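Local coordinates for protein leucine aminopeptidase 1 (Caenorhabditis elegans, PDB 2HC9) that catalyses the zinc-dependent release of N-terminal amino acids, preferably leucine, from peptides and probably acts as a digestive enzyme, at residues E383-E386 and N387-I390; L404-P407 and D408-G412. The protein carries 1 engineered substitution. All coordinates share one frame; numbering follows the deposited sequence.

Contact 1: E383-E386 and N387-I390; sequences EQLE and NEII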
# COMPACT_ATOMS: atom_id res chain seq x y z
N GLU A 383 -2.38 -11.60 40.49
CA GLU A 383 -1.73 -10.31 40.74
C GLU A 383 -0.38 -10.41 41.46
O GLU A 383 0.59 -9.70 41.11
CB GLU A 383 -2.67 -9.38 41.51
CG GLU A 383 -2.14 -7.96 41.58
CD GLU A 383 -3.08 -6.99 42.32
OE1 GLU A 383 -4.21 -7.37 42.69
OE2 GLU A 383 -2.68 -5.85 42.54
N GLN A 384 -0.30 -11.27 42.47
CA GLN A 384 0.96 -11.46 43.19
C GLN A 384 2.06 -11.99 42.26
O GLN A 384 3.21 -11.54 42.33
CB GLN A 384 0.77 -12.42 44.35
CG GLN A 384 0.05 -11.79 45.53
CD GLN A 384 -0.27 -12.82 46.58
OE1 GLN A 384 0.58 -13.18 47.39
NE2 GLN A 384 -1.50 -13.31 46.57
N LEU A 385 1.70 -12.94 41.40
CA LEU A 385 2.68 -13.47 40.44
C LEU A 385 3.13 -12.37 39.46
O LEU A 385 4.31 -12.29 39.07
CB LEU A 385 2.12 -14.69 39.71
CG LEU A 385 3.05 -15.42 38.72
CD1 LEU A 385 4.36 -15.79 39.41
CD2 LEU A 385 2.33 -16.66 38.18
N GLU A 386 2.19 -11.51 39.05
CA GLU A 386 2.52 -10.37 38.21
C GLU A 386 3.61 -9.50 38.86
O GLU A 386 4.63 -9.20 38.26
CB GLU A 386 1.27 -9.53 37.88
CG GLU A 386 1.58 -8.40 36.91
CD GLU A 386 0.36 -7.51 36.66
OE1 GLU A 386 0.29 -6.41 37.24
OE2 GLU A 386 -0.53 -7.93 35.93
N ASN A 387 3.38 -9.09 40.11
CA ASN A 387 4.40 -8.34 40.85
C ASN A 387 5.71 -9.10 40.98
O ASN A 387 6.78 -8.53 40.83
CB ASN A 387 3.87 -7.95 42.24
CG ASN A 387 2.70 -7.00 42.16
OD1 ASN A 387 2.63 -6.16 41.25
ND2 ASN A 387 1.77 -7.12 43.09
N GLU A 388 5.61 -10.40 41.25
CA GLU A 388 6.82 -11.19 41.47
C GLU A 388 7.67 -11.32 40.19
O GLU A 388 8.90 -11.31 40.26
CB GLU A 388 6.44 -12.57 41.96
CG GLU A 388 7.61 -13.35 42.49
CD GLU A 388 7.22 -14.75 42.91
OE1 GLU A 388 5.99 -15.04 42.89
OE2 GLU A 388 8.13 -15.52 43.27
N ILE A 389 7.03 -11.46 39.03
CA ILE A 389 7.80 -11.61 37.77
C ILE A 389 8.37 -10.26 37.35
O ILE A 389 9.44 -10.20 36.76
CB ILE A 389 6.99 -12.31 36.64
CG1 ILE A 389 7.95 -12.94 35.61
CG2 ILE A 389 5.89 -11.36 36.03
CD1 ILE A 389 7.27 -13.89 34.61
N ILE A 390 7.70 -9.17 37.71
CA ILE A 390 8.26 -7.84 37.40
C ILE A 390 9.54 -7.65 38.22
O ILE A 390 10.59 -7.18 37.72
CB ILE A 390 7.22 -6.71 37.64
CG1 ILE A 390 6.17 -6.74 36.53
CG2 ILE A 390 7.90 -5.33 37.62
CD1 ILE A 390 4.83 -6.06 36.92
O HOH W 1 2.12 -5.01 38.74
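Glu-386 and Ile-390, one helical turn apart, are brought alongside each other by their first torsions: CG of Glu-386 stands anti to its own backbone N (chi1 -175°), while CG1 of Ile-390 lies anti to the carbonyl carbon (chi1 -73°). The two chains point the same way, and Glu-386 CG meets Ile-390 CD1 at 4.0 Å. Along the backbone Ile-390 N donates to Glu-386 O at 3.1 Å. The straightest of four such i to i+4 bonds runs from Asn-387 N to Glu-383 O, with 170° at the hydrogen.

A single water joins the neighbouring polar tips. It gives one hydrogen to Glu-386 OE1 at 2.7 Å and the other to Asn-387 OD1 at 2.8 Å, a grip that probably helps fix the rotation of the Asn-387 amide. The other carboxylate oxygen, Glu-386 OE2, forms a salt bridge with Arg-83 of the second subunit, so this carboxylate is held at both oxygens.

On another side of the helix Leu-385 and Glu-388 pass at a slant, with Leu-385 CD1 in van der Waals approach to Glu-388 OE1 at 3.9 Å. That oxygen hydrogen-bonds a glycerol, probably from the crystallisation liquor. Leu-385 and Ile-389 are buried against Leu-454 of strand 452-457. Asp-382, just before the helix, accepts the N-H of Leu-385 through OD2.

The chemistry implies an amphipathic first two turns: aliphatic groups pack on the sheet, while the Glu-386 carboxylate, probably eased by the dipole of the nearby helix N terminus, serves water and the partner subunit.

Contact 2: L404-P407 and D408-G412; sequences LFAP and DLFFG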
# COMPACT_ATOMS: atom_id res chain seq x y z
N LEU A 404 -2.76 -5.93 30.68
CA LEU A 404 -4.09 -6.05 31.30
C LEU A 404 -4.62 -7.47 31.20
O LEU A 404 -4.53 -8.11 30.13
CB LEU A 404 -5.12 -5.14 30.62
CG LEU A 404 -5.07 -3.64 30.91
CD1 LEU A 404 -5.99 -2.89 29.91
CD2 LEU A 404 -5.48 -3.38 32.36
N PHE A 405 -5.19 -7.93 32.31
CA PHE A 405 -5.87 -9.21 32.35
C PHE A 405 -7.37 -8.97 32.47
O PHE A 405 -7.89 -8.66 33.56
CB PHE A 405 -5.39 -10.05 33.54
CG PHE A 405 -6.03 -11.43 33.61
CD1 PHE A 405 -5.56 -12.47 32.81
CD2 PHE A 405 -7.13 -11.67 34.43
CE1 PHE A 405 -6.18 -13.75 32.85
CE2 PHE A 405 -7.74 -12.93 34.49
CZ PHE A 405 -7.26 -13.97 33.69
N ALA A 406 -8.09 -9.14 31.37
CA ALA A 406 -9.55 -8.88 31.39
C ALA A 406 -10.31 -9.75 30.37
O ALA A 406 -10.77 -9.25 29.36
CB ALA A 406 -9.82 -7.38 31.17
N PRO A 407 -10.43 -11.07 30.65
CA PRO A 407 -11.12 -11.92 29.69
C PRO A 407 -12.58 -11.45 29.50
O PRO A 407 -13.08 -11.49 28.38
CB PRO A 407 -11.08 -13.31 30.33
CG PRO A 407 -9.90 -13.26 31.31
CD PRO A 407 -9.94 -11.84 31.83
N ASP A 408 -13.22 -10.98 30.57
CA ASP A 408 -14.60 -10.46 30.41
C ASP A 408 -14.72 -9.31 29.41
O ASP A 408 -15.67 -9.25 28.63
CB ASP A 408 -15.23 -10.10 31.77
CG ASP A 408 -14.37 -9.14 32.61
OD1 ASP A 408 -13.25 -8.74 32.20
OD2 ASP A 408 -14.84 -8.77 33.71
N LEU A 409 -13.75 -8.41 29.42
CA LEU A 409 -13.80 -7.25 28.50
C LEU A 409 -13.33 -7.58 27.09
O LEU A 409 -13.83 -7.00 26.13
CB LEU A 409 -12.96 -6.09 29.04
CG LEU A 409 -13.46 -5.42 30.33
CD1 LEU A 409 -12.47 -4.27 30.67
CD2 LEU A 409 -14.90 -4.89 30.16
N PHE A 410 -12.35 -8.48 26.97
CA PHE A 410 -11.61 -8.62 25.71
C PHE A 410 -11.83 -9.92 24.95
O PHE A 410 -11.56 -9.98 23.76
CB PHE A 410 -10.10 -8.43 25.95
CG PHE A 410 -9.72 -7.12 26.61
CD1 PHE A 410 -10.44 -5.94 26.38
CD2 PHE A 410 -8.57 -7.07 27.42
CE1 PHE A 410 -10.07 -4.73 26.98
CE2 PHE A 410 -8.16 -5.85 28.03
CZ PHE A 410 -8.91 -4.67 27.80
N PHE A 411 -12.29 -10.97 25.62
CA PHE A 411 -12.40 -12.28 24.93
C PHE A 411 -13.44 -12.26 23.81
O PHE A 411 -13.35 -13.02 22.82
CB PHE A 411 -12.62 -13.42 25.94
CG PHE A 411 -12.73 -14.79 25.29
CD1 PHE A 411 -11.63 -15.35 24.62
CD2 PHE A 411 -13.92 -15.51 25.33
CE1 PHE A 411 -11.73 -16.60 24.01
CE2 PHE A 411 -14.02 -16.77 24.74
CZ PHE A 411 -12.93 -17.31 24.07
N GLY A 412 -14.40 -11.35 23.94
CA GLY A 412 -15.37 -11.12 22.87
C GLY A 412 -14.75 -10.70 21.54
O GLY A 412 -15.36 -10.86 20.48
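Phe-410 reaches back over the Ala-406 methyl and meets Leu-404 at its ring edge, and its side chain can be followed atom by atom. CB lies 3.6 Å from Ala-406 O, and CG and CD2 stay near the same carbonyl oxygen, which sits obliquely to the ring. With CG anti to the carbonyl carbon (chi1 -56°), the ring is carried over the methyl of Ala-406. There CE2 comes to 3.9 Å from Ala-406 CB. The methyl makes an off-centre CH-pi contact, 28° off the ring normal. CE2 also approaches Leu-404 CB at 4.1 Å. At the tip, CZ meets Leu-404 CD1 at 4.0 Å, the methyl arriving at the ring edge, near its plane, as the two side chains cross at about a right angle. Leu-439 of helix 433-442 packs on the same phenylalanine. Were this ring replaced by an alanine, the Ala-406 methyl and Leu-404 CD1 would probably lose their aromatic partner, and a gap would be likely to open beside Leu-439.

The backbone holds this turn closed. Phe-410 N donates to Ala-406 O at 3.0 Å, in line with the carbonyl bond to within about 12°, and Leu-409 N adds a weak bond to the same oxygen. One residue on, Phe-411 N reaches Pro-407 O at 2.9 Å. Asp-408 OD1 takes a weak bond from Leu-409 N, but its firmer partner is Ser-82 of the second subunit, whose Asn-85 binds OD2.

Together these features mark a helix start: Ala-406 occupies the N-cap position, and Pro-407 follows in the first turn of the short helix 407-410, where a missing N-H costs no helical bond.

Following the chain, strand 376-380 leads into helix 383-396, whose first two turns hold contact 1; the helix then returns to strand 400-402, completing a beta-alpha-beta unit in the catalytic domain. Contact 2 comes just after that strand, where the loop beginning at Leu-404 turns into helix 407-410. Each contact closes only a local turn, and the two stand in series, neither nesting nor crossing. The centres of contact 1 and contact 2 are about 19 Å apart, and they do not touch. What relates them is a shared neighbour: the segment from Ser-82 to Asn-85 of the second subunit includes partners of both, tying the helix start and the following loop into the subunit interface.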